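Local coordinates for protein purine nucleoside phosphorylase (Schistosoma mansoni, PDB 5KO5) that catalyses the phosphate-dependent cleavage of purine nucleosides to free base and ribose 1-phosphate, and is seen here with cytosine in its ligand pocket, at residues L108-L113 / C233-L238; D17-V22 / I53-F58; P101-K106 / V227-H232. All blocks are in the same frame, centred on the assembly; numbering follows the deposited sequence.

Overall arrangement
The three contacts illustrate how chemistry varies with depth in an alpha/beta fold. Interactions 1 and 3 are both buried, their centres about 7 Å apart, and they hold consecutive elements: helix 95-108 runs into strand 112-121, and helix 224-232 into strand 236-246, so the helices pair in interaction 3 and the strands in interaction 1. Ala230 of the helix layer packs on Val237 of the sheet. Interaction 2 lies nearer the surface, its centre about 17 Å from that of interaction 3, where Ile19 touches Val104 and Phe58 touches Pro101. Backbone hydrogen bonds dominate interaction 1, a bridging water and aliphatic packing interaction 3, and ring and proline packing interaction 2.

Interaction 1. Residues L108-L113 / C233-L238; sequences LGVRVL and CGIKVL
The flat groups here are backbone peptides: Leu113 N donates to Lys236 O (2.8 Å), and Ile235 CG2 lies over them on the face of the sheet carrying Leu113 and Val237, 3.7 Å from Leu113 CB; Val112 and Lys236 project from the other face. The CG2 methyl can do this because it stands anti to the Ile235 backbone N (chi1 -68° for CG1), which leaves CD1 to meet Val110 CG1 at 4.1 Å. Two further bonds flank the first. Lys236 N reaches Arg111 O at 3.0 Å, and Leu238 N reaches Leu113 O at 3.1 Å. Arg111 O also accepts from a water that donates to Gly234 O, so the pairing is prolonged by solvent where the strands have not yet formed. Each segment starts at a Schellman helix end, with Gly109 and Gly234 turning the chain into its strand. The result is the parallel pairing of neighbouring strands in the central sheet of the phosphorylase fold, whose strands 112-121 and 236-246 carry Leu118, Ala119, Gly120 and Asn245 to the cytosine pocket.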
loop_
_atom_site.group_PDB
_atom_site.type_symbol
_atom_site.label_atom_id
_atom_site.label_comp_id
_atom_site.label_asym_id
_atom_site.label_seq_id
_atom_site.Cartn_x
_atom_site.Cartn_y
_atom_site.Cartn_z
ATOM N N LEU A 108 -11.736 -27.767 10.178
ATOM C CA LEU A 108 -12.320 -28.295 11.407
ATOM C C LEU A 108 -13.838 -28.279 11.389
ATOM O O LEU A 108 -14.455 -28.937 12.237
ATOM C CB LEU A 108 -11.827 -27.513 12.628
ATOM C CG LEU A 108 -10.351 -27.663 12.999
ATOM C CD1 LEU A 108 -9.965 -26.666 14.084
ATOM C CD2 LEU A 108 -10.030 -29.097 13.418
ATOM N N GLY A 109 -14.448 -27.558 10.455
ATOM C CA GLY A 109 -15.888 -27.496 10.335
ATOM C C GLY A 109 -16.513 -26.145 10.627
ATOM O O GLY A 109 -17.748 -26.055 10.658
ATOM N N VAL A 110 -15.711 -25.098 10.850
ATOM C CA VAL A 110 -16.261 -23.790 11.179
ATOM C C VAL A 110 -17.074 -23.260 10.010
ATOM O O VAL A 110 -16.610 -23.245 8.863
ATOM C CB VAL A 110 -15.139 -22.819 11.577
ATOM C CG1 VAL A 110 -15.643 -21.373 11.586
ATOM C CG2 VAL A 110 -14.577 -23.211 12.940
ATOM N N ARG A 111 -18.306 -22.831 10.301
ATOM C CA ARG A 111 -19.160 -22.194 9.310
ATOM C C ARG A 111 -19.387 -20.714 9.558
ATOM O O ARG A 111 -19.744 -19.999 8.616
ATOM C CB ARG A 111 -20.527 -22.893 9.251
ATOM C CG ARG A 111 -20.480 -24.302 8.685
ATOM C CD ARG A 111 -21.887 -24.852 8.485
ATOM N NE ARG A 111 -22.605 -25.007 9.747
ATOM C CZ ARG A 111 -22.565 -26.106 10.493
ATOM N NH1 ARG A 111 -21.838 -27.145 10.106
ATOM N NH2 ARG A 111 -23.252 -26.168 11.628
ATOM N N VAL A 112 -19.184 -20.238 10.787
ATOM C CA VAL A 112 -19.384 -18.842 11.153
ATOM C C VAL A 112 -18.193 -18.405 11.988
ATOM O O VAL A 112 -17.808 -19.106 12.932
ATOM C CB VAL A 112 -20.681 -18.662 11.962
ATOM C CG1 VAL A 112 -20.798 -17.230 12.482
ATOM C CG2 VAL A 112 -21.892 -19.038 11.112
ATOM N N LEU A 113 -17.616 -17.256 11.636
ATOM C CA LEU A 113 -16.506 -16.652 12.362
ATOM C C LEU A 113 -16.993 -15.348 12.982
ATOM O O LEU A 113 -17.509 -14.477 12.271
ATOM C CB LEU A 113 -15.341 -16.396 11.409
ATOM C CG LEU A 113 -14.130 -15.651 11.978
ATOM C CD1 LEU A 113 -13.540 -16.377 13.193
ATOM C CD2 LEU A 113 -13.095 -15.504 10.876
ATOM N N CYS A 233 -13.091 -18.805 1.690
ATOM C CA CYS A 233 -13.397 -20.220 1.883
ATOM C C CYS A 233 -14.829 -20.473 2.361
ATOM O O CYS A 233 -15.134 -21.579 2.825
ATOM C CB CYS A 233 -12.357 -20.896 2.784
ATOM S SG CYS A 233 -12.406 -20.443 4.537
ATOM N N GLY A 234 -15.718 -19.488 2.238
ATOM C CA GLY A 234 -17.133 -19.717 2.482
ATOM C C GLY A 234 -17.596 -19.647 3.925
ATOM O O GLY A 234 -18.696 -20.127 4.230
ATOM N N ILE A 235 -16.803 -19.074 4.823
ATOM C CA ILE A 235 -17.182 -18.895 6.218
ATOM C C ILE A 235 -17.870 -17.542 6.351
ATOM O O ILE A 235 -17.340 -16.515 5.905
ATOM C CB ILE A 235 -15.940 -18.983 7.125
ATOM C CG1 ILE A 235 -15.371 -20.405 7.120
ATOM C CG2 ILE A 235 -16.266 -18.541 8.553
ATOM C CD1 ILE A 235 -14.082 -20.540 7.893
ATOM N N LYS A 236 -19.055 -17.537 6.958
ATOM C CA LYS A 236 -19.780 -16.295 7.200
ATOM C C LYS A 236 -19.147 -15.563 8.374
ATOM O O LYS A 236 -18.599 -16.184 9.284
ATOM C CB LYS A 236 -21.250 -16.602 7.510
ATOM C CG LYS A 236 -21.998 -17.248 6.358
ATOM C CD LYS A 236 -23.464 -17.458 6.734
ATOM C CE LYS A 236 -24.230 -18.148 5.625
ATOM N NZ LYS A 236 -23.726 -19.529 5.397
ATOM N N VAL A 237 -19.235 -14.235 8.359
ATOM C CA VAL A 237 -18.527 -13.409 9.331
ATOM C C VAL A 237 -19.472 -12.401 9.966
ATOM O O VAL A 237 -20.284 -11.777 9.274
ATOM C CB VAL A 237 -17.348 -12.653 8.682
ATOM C CG1 VAL A 237 -16.722 -11.690 9.692
ATOM C CG2 VAL A 237 -16.306 -13.618 8.167
ATOM N N LEU A 238 -19.347 -12.236 11.285
ATOM C CA LEU A 238 -19.862 -11.086 12.016
ATOM C C LEU A 238 -18.656 -10.413 12.653
ATOM O O LEU A 238 -17.888 -11.074 13.358
ATOM C CB LEU A 238 -20.811 -11.523 13.134
ATOM C CG LEU A 238 -21.239 -10.379 14.055
ATOM C CD1 LEU A 238 -22.135 -9.382 13.319
ATOM C CD2 LEU A 238 -21.944 -10.922 15.286
HETATM O O HOH W 1 -20.483 -20.998 6.095
#

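Interaction 2. Residues D17-V22 / I53-F58; sequences DYIKRV and INIPNF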
loop_
_atom_site.group_PDB
_atom_site.type_symbol
_atom_site.label_atom_id
_atom_site.label_comp_id
_atom_site.label_asym_id
_atom_site.label_seq_id
_atom_site.Cartn_x
_atom_site.Cartn_y
_atom_site.Cartn_z
ATOM N N ASP A 17 -5.643 -32.172 11.508
ATOM C CA ASP A 17 -5.533 -33.546 11.998
ATOM C C ASP A 17 -5.012 -33.581 13.428
ATOM O O ASP A 17 -5.538 -34.313 14.277
ATOM C CB ASP A 17 -4.605 -34.351 11.092
ATOM C CG ASP A 17 -5.255 -34.744 9.788
ATOM O OD1 ASP A 17 -6.492 -34.613 9.674
ATOM O OD2 ASP A 17 -4.527 -35.195 8.879
ATOM N N TYR A 18 -3.961 -32.807 13.711
ATOM C CA TYR A 18 -3.424 -32.762 15.066
ATOM C C TYR A 18 -4.473 -32.256 16.045
ATOM O O TYR A 18 -4.674 -32.837 17.114
ATOM C CB TYR A 18 -2.183 -31.864 15.105
ATOM C CG TYR A 18 -1.597 -31.688 16.493
ATOM C CD1 TYR A 18 -0.702 -32.613 17.020
ATOM C CD2 TYR A 18 -1.944 -30.591 17.278
ATOM C CE1 TYR A 18 -0.168 -32.448 18.286
ATOM C CE2 TYR A 18 -1.421 -30.419 18.543
ATOM C CZ TYR A 18 -0.532 -31.350 19.043
ATOM O OH TYR A 18 -0.007 -31.180 20.301
ATOM N N ILE A 19 -5.152 -31.167 15.687
ATOM C CA ILE A 19 -6.136 -30.554 16.575
ATOM C C ILE A 19 -7.295 -31.507 16.843
ATOM O O ILE A 19 -7.762 -31.632 17.982
ATOM C CB ILE A 19 -6.615 -29.218 15.977
ATOM C CG1 ILE A 19 -5.473 -28.199 15.942
ATOM C CG2 ILE A 19 -7.813 -28.678 16.759
ATOM C CD1 ILE A 19 -5.660 -27.146 14.874
ATOM N N LYS A 20 -7.781 -32.189 15.802
ATOM C CA LYS A 20 -8.890 -33.120 15.984
ATOM C C LYS A 20 -8.524 -34.232 16.959
ATOM O O LYS A 20 -9.338 -34.618 17.809
ATOM C CB LYS A 20 -9.324 -33.701 14.637
ATOM C CG LYS A 20 -10.153 -32.745 13.793
ATOM C CD LYS A 20 -10.744 -33.414 12.564
ATOM C CE LYS A 20 -9.723 -33.553 11.454
ATOM N NZ LYS A 20 -10.362 -33.973 10.174
ATOM N N ARG A 21 -7.299 -34.751 16.858
ATOM C CA ARG A 21 -6.855 -35.802 17.769
ATOM C C ARG A 21 -6.825 -35.304 19.206
ATOM O O ARG A 21 -7.366 -35.946 20.113
ATOM C CB ARG A 21 -5.459 -36.273 17.373
ATOM C CG ARG A 21 -5.383 -37.207 16.181
ATOM C CD ARG A 21 -3.929 -37.361 15.769
ATOM N NE ARG A 21 -3.043 -37.273 16.930
ATOM C CZ ARG A 21 -1.830 -36.732 16.907
ATOM N NH1 ARG A 21 -1.097 -36.692 18.014
ATOM N NH2 ARG A 21 -1.351 -36.220 15.780
ATOM N N VAL A 22 -6.185 -34.158 19.433
ATOM C CA VAL A 22 -5.900 -33.715 20.792
ATOM C C VAL A 22 -7.137 -33.135 21.481
ATOM O O VAL A 22 -7.244 -33.181 22.711
ATOM C CB VAL A 22 -4.711 -32.734 20.764
ATOM C CG1 VAL A 22 -4.379 -32.237 22.153
ATOM C CG2 VAL A 22 -3.497 -33.408 20.151
ATOM N N ILE A 53 2.409 -23.286 19.299
ATOM C CA ILE A 53 3.731 -23.860 19.107
ATOM C C ILE A 53 3.682 -25.378 18.988
ATOM O O ILE A 53 4.596 -25.980 18.415
ATOM C CB ILE A 53 4.663 -23.356 20.238
ATOM C CG1 ILE A 53 6.135 -23.576 19.878
ATOM C CG2 ILE A 53 4.302 -24.011 21.564
ATOM C CD1 ILE A 53 7.112 -22.915 20.849
ATOM N N ASN A 54 2.624 -26.016 19.496
ATOM C CA ASN A 54 2.463 -27.463 19.402
ATOM C C ASN A 54 1.783 -27.921 18.116
ATOM O O ASN A 54 1.805 -29.123 17.828
ATOM C CB ASN A 54 1.658 -28.005 20.598
ATOM C CG ASN A 54 2.386 -27.856 21.920
ATOM O OD1 ASN A 54 3.605 -27.697 21.957
ATOM N ND2 ASN A 54 1.635 -27.916 23.018
ATOM N N ILE A 55 1.180 -27.023 17.344
ATOM C CA ILE A 55 0.342 -27.403 16.209
ATOM C C ILE A 55 1.212 -27.415 14.956
ATOM O O ILE A 55 1.815 -26.377 14.631
ATOM C CB ILE A 55 -0.845 -26.455 16.032
ATOM C CG1 ILE A 55 -1.667 -26.366 17.325
ATOM C CG2 ILE A 55 -1.719 -26.923 14.854
ATOM C CD1 ILE A 55 -2.711 -25.264 17.259
ATOM N N PRO A 56 1.272 -28.522 14.219
ATOM C CA PRO A 56 2.045 -28.540 12.970
ATOM C C PRO A 56 1.613 -27.429 12.028
ATOM O O PRO A 56 0.422 -27.207 11.795
ATOM C CB PRO A 56 1.729 -29.918 12.378
ATOM C CG PRO A 56 1.317 -30.751 13.534
ATOM C CD PRO A 56 0.635 -29.820 14.502
ATOM N N ASN A 57 2.597 -26.698 11.514
ATOM C CA ASN A 57 2.457 -25.659 10.505
ATOM C C ASN A 57 1.844 -24.368 11.026
ATOM O O ASN A 57 1.629 -23.461 10.219
ATOM C CB ASN A 57 1.682 -26.106 9.252
ATOM C CG ASN A 57 2.303 -27.312 8.605
ATOM O OD1 ASN A 57 3.527 -27.396 8.482
ATOM N ND2 ASN A 57 1.475 -28.275 8.220
ATOM N N PHE A 58 1.550 -24.242 12.318
ATOM C CA PHE A 58 1.059 -22.967 12.806
ATOM C C PHE A 58 2.195 -21.948 12.806
ATOM O O PHE A 58 3.362 -22.309 12.964
ATOM C CB PHE A 58 0.455 -23.099 14.204
ATOM C CG PHE A 58 -1.046 -22.982 14.215
ATOM C CD1 PHE A 58 -1.821 -23.840 13.449
ATOM C CD2 PHE A 58 -1.681 -22.003 14.964
ATOM C CE1 PHE A 58 -3.206 -23.742 13.439
ATOM C CE2 PHE A 58 -3.069 -21.893 14.956
ATOM C CZ PHE A 58 -3.831 -22.763 14.193
HETATM O O HOH W 2 -1.038 -29.655 22.448
#
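A type II beta turn, Ile55 to Phe58, is packed here against the N-terminal helix 9-23, in the connection between strands 47-51 and 69-75. The turn has the textbook make-up, with Pro56 in its second position and Asn57, at positive phi, in its third; Phe58 N closes it on Ile55 O. Tyr18 carries most of the contact. With CG anti to the backbone N (chi1 177°), its ring reaches out from the helix to Asn54, whose backbone O sits 3.4 Å above one face of the Tyr18 ring, displaced toward the rim. Val22 CG2, one helical turn on, lies over the opposite face, so the ring is held between its own helix and the other segment. At the base of the ring Pro56 crosses the tyrosine at about a right angle, its CD approaching Tyr18 CG obliquely at 3.5 Å. The far end is polar: Tyr18 OH lies 2.8 Å from a water, which accepts a hydrogen bond from Asn54 ND2, and the hydroxyl rests near Asn54 CB.

Deeper in, Ile19 extends CD1 to Ile55 CG2 at 3.9 Å and also skirts Phe58. The other branch of Ile55 points to that ring as well: CD1 lies 3.9 Å above the centre of the Phe58 ring, covering one face of it. Ile50 and Leu70 of the neighbouring strands pack on both Ile19 and Ile55, continuing the apolar layer, while Asn57 ND2 bonds to Asn11 O earlier in the helix. Chemically, then, the direct contact combines apolar packing with a carbonyl oxygen set over an aromatic face, and the hydrogen-bonded link between the two segments runs through water; the position of the tyrosine ring is probably set more by its two covered faces than by its hydroxyl.

Interaction 3. Residues P101-K106 / V227-H232; sequences PIRVMK and VIIACH. With EDO (1,2-ethanediol), chain E.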
loop_
_atom_site.group_PDB
_atom_site.type_symbol
_atom_site.label_atom_id
_atom_site.label_comp_id
_atom_site.label_asym_id
_atom_site.label_seq_id
_atom_site.Cartn_x
_atom_site.Cartn_y
_atom_site.Cartn_z
ATOM N N PRO A 101 -4.383 -20.321 9.991
ATOM C CA PRO A 101 -5.328 -20.642 11.076
ATOM C C PRO A 101 -6.785 -20.589 10.661
ATOM O O PRO A 101 -7.584 -21.402 11.149
ATOM C CB PRO A 101 -4.990 -19.599 12.152
ATOM C CG PRO A 101 -3.541 -19.322 11.933
ATOM C CD PRO A 101 -3.405 -19.301 10.421
ATOM N N ILE A 102 -7.162 -19.634 9.800
ATOM C CA ILE A 102 -8.552 -19.552 9.357
ATOM C C ILE A 102 -8.902 -20.749 8.480
ATOM O O ILE A 102 -9.998 -21.317 8.572
ATOM C CB ILE A 102 -8.804 -18.233 8.608
ATOM C CG1 ILE A 102 -8.404 -17.021 9.450
ATOM C CG2 ILE A 102 -10.269 -18.156 8.197
ATOM C CD1 ILE A 102 -9.064 -16.987 10.788
ATOM N N ARG A 103 -7.983 -21.134 7.600
ATOM C CA ARG A 103 -8.213 -22.318 6.781
ATOM C C ARG A 103 -8.262 -23.592 7.618
ATOM O O ARG A 103 -9.016 -24.516 7.287
ATOM C CB ARG A 103 -7.162 -22.373 5.681
ATOM C CG ARG A 103 -7.419 -21.263 4.684
ATOM C CD ARG A 103 -6.387 -21.166 3.570
ATOM N NE ARG A 103 -6.860 -20.180 2.598
ATOM C CZ ARG A 103 -6.107 -19.629 1.658
ATOM N NH1 ARG A 103 -4.830 -19.979 1.532
ATOM N NH2 ARG A 103 -6.635 -18.717 0.850
ATOM N N VAL A 104 -7.489 -23.651 8.706
ATOM C CA VAL A 104 -7.629 -24.758 9.648
ATOM C C VAL A 104 -9.022 -24.756 10.264
ATOM O O VAL A 104 -9.667 -25.804 10.366
ATOM C CB VAL A 104 -6.513 -24.695 10.706
ATOM C CG1 VAL A 104 -6.785 -25.679 11.839
ATOM C CG2 VAL A 104 -5.166 -24.986 10.040
ATOM N N MET A 105 -9.515 -23.583 10.679
ATOM C CA MET A 105 -10.896 -23.507 11.151
ATOM C C MET A 105 -11.857 -24.096 10.130
ATOM O O MET A 105 -12.761 -24.852 10.493
ATOM C CB MET A 105 -11.294 -22.063 11.438
ATOM C CG MET A 105 -10.669 -21.481 12.682
ATOM S SD MET A 105 -11.387 -19.857 12.966
ATOM C CE MET A 105 -10.512 -19.354 14.453
ATOM N N LYS A 106 -11.674 -23.768 8.847
ATOM C CA LYS A 106 -12.569 -24.292 7.822
ATOM C C LYS A 106 -12.532 -25.815 7.799
ATOM O O LYS A 106 -13.580 -26.469 7.784
ATOM C CB LYS A 106 -12.197 -23.720 6.451
ATOM C CG LYS A 106 -13.033 -24.286 5.283
ATOM C CD LYS A 106 -14.457 -23.723 5.278
ATOM C CE LYS A 106 -15.384 -24.440 4.310
ATOM N NZ LYS A 106 -14.970 -24.323 2.896
ATOM N N VAL A 227 -11.362 -11.517 7.648
ATOM C CA VAL A 227 -12.622 -11.486 6.913
ATOM C C VAL A 227 -12.431 -12.005 5.498
ATOM O O VAL A 227 -13.252 -12.779 4.987
ATOM C CB VAL A 227 -13.208 -10.059 6.904
ATOM C CG1 VAL A 227 -14.399 -9.987 5.958
ATOM C CG2 VAL A 227 -13.621 -9.632 8.308
ATOM N N ILE A 228 -11.351 -11.583 4.837
ATOM C CA ILE A 228 -11.136 -11.968 3.449
ATOM C C ILE A 228 -10.826 -13.454 3.345
ATOM O O ILE A 228 -11.354 -14.143 2.469
ATOM C CB ILE A 228 -10.051 -11.082 2.825
ATOM C CG1 ILE A 228 -10.630 -9.683 2.606
ATOM C CG2 ILE A 228 -9.512 -11.678 1.517
ATOM C CD1 ILE A 228 -9.599 -8.626 2.169
ATOM N N ILE A 229 -9.985 -13.979 4.242
ATOM C CA ILE A 229 -9.685 -15.410 4.189
ATOM C C ILE A 229 -10.944 -16.222 4.459
ATOM O O ILE A 229 -11.207 -17.223 3.781
ATOM C CB ILE A 229 -8.531 -15.770 5.150
ATOM C CG1 ILE A 229 -7.245 -15.037 4.752
ATOM C CG2 ILE A 229 -8.310 -17.292 5.149
ATOM C CD1 ILE A 229 -6.796 -15.260 3.293
ATOM N N ALA A 230 -11.751 -15.789 5.431
ATOM C CA ALA A 230 -13.006 -16.478 5.727
ATOM C C ALA A 230 -13.950 -16.430 4.528
ATOM O O ALA A 230 -14.510 -17.461 4.120
ATOM C CB ALA A 230 -13.662 -15.848 6.956
ATOM N N CYS A 231 -14.132 -15.239 3.946
ATOM C CA CYS A 231 -15.018 -15.092 2.796
ATOM C C CYS A 231 -14.546 -15.961 1.636
ATOM O O CYS A 231 -15.354 -16.608 0.957
ATOM C CB CYS A 231 -15.056 -13.617 2.393
ATOM S SG CYS A 231 -16.124 -13.245 0.981
ATOM N N HIS A 232 -13.232 -16.007 1.418
ATOM C CA HIS A 232 -12.672 -16.801 0.334
ATOM C C HIS A 232 -13.059 -18.273 0.462
ATOM O O HIS A 232 -13.353 -18.930 -0.544
ATOM C CB HIS A 232 -11.153 -16.590 0.336
ATOM C CG HIS A 232 -10.412 -17.396 -0.677
ATOM N ND1 HIS A 232 -9.773 -18.575 -0.360
ATOM C CD2 HIS A 232 -10.161 -17.169 -1.988
ATOM C CE1 HIS A 232 -9.174 -19.049 -1.440
ATOM N NE2 HIS A 232 -9.402 -18.220 -2.444
HETATM C C1 EDO E . -11.837 -26.415 2.025
HETATM O O1 EDO E . -12.577 -25.237 1.670
HETATM C C2 EDO E . -12.751 -27.633 2.056
HETATM O O2 EDO E . -13.543 -27.632 3.253
HETATM O O HOH W 3 -9.455 -19.108 2.351
#
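Arg103, Ile229 and His232 grip a single water at the junction of two helices. The water accepts from Arg103 NE at 2.8 Å, donates to Ile229 O at 2.9 Å, and lies 2.8 Å from His232 ND1. It sits in plane at the edge of both the guanidinium and the imidazole, although these planes are turned 43° apart. The remote ends are fixed elsewhere, Arg103 NH1 by Ala7 O and His232 NE2 by Asn153 OD1, which probably limits the freedom of both groups to swing. The arginine arrives with its chain extended from CG to NE, passing Ile229 at about a right angle; a chi1 of 177° swings the His232 imidazole off its backbone N, bringing ND1 to the water.

Helices 95-108 and 224-232 run side by side on one face of the central sheet, their local axes 9.5 Å apart and crossing at -33°, and both Met105 and Ala230 rest on Leu113 of strand 112-121 beneath them. Between them Ile229 CG2 lies against Ile102 CB at 3.6 Å, close enough to touch Ile102 CG2 as well, and Ile102 CG2 also meets Ala230 CB at 4.3 Å. Farther along, Lys106 NZ donates to the backbone O of Cys233, just past the second helix, and to O1 of an ethanediol at 2.8 Å, probably from the crystallisation liquor. Ile228 packs on Thr201 of a neighbouring subunit.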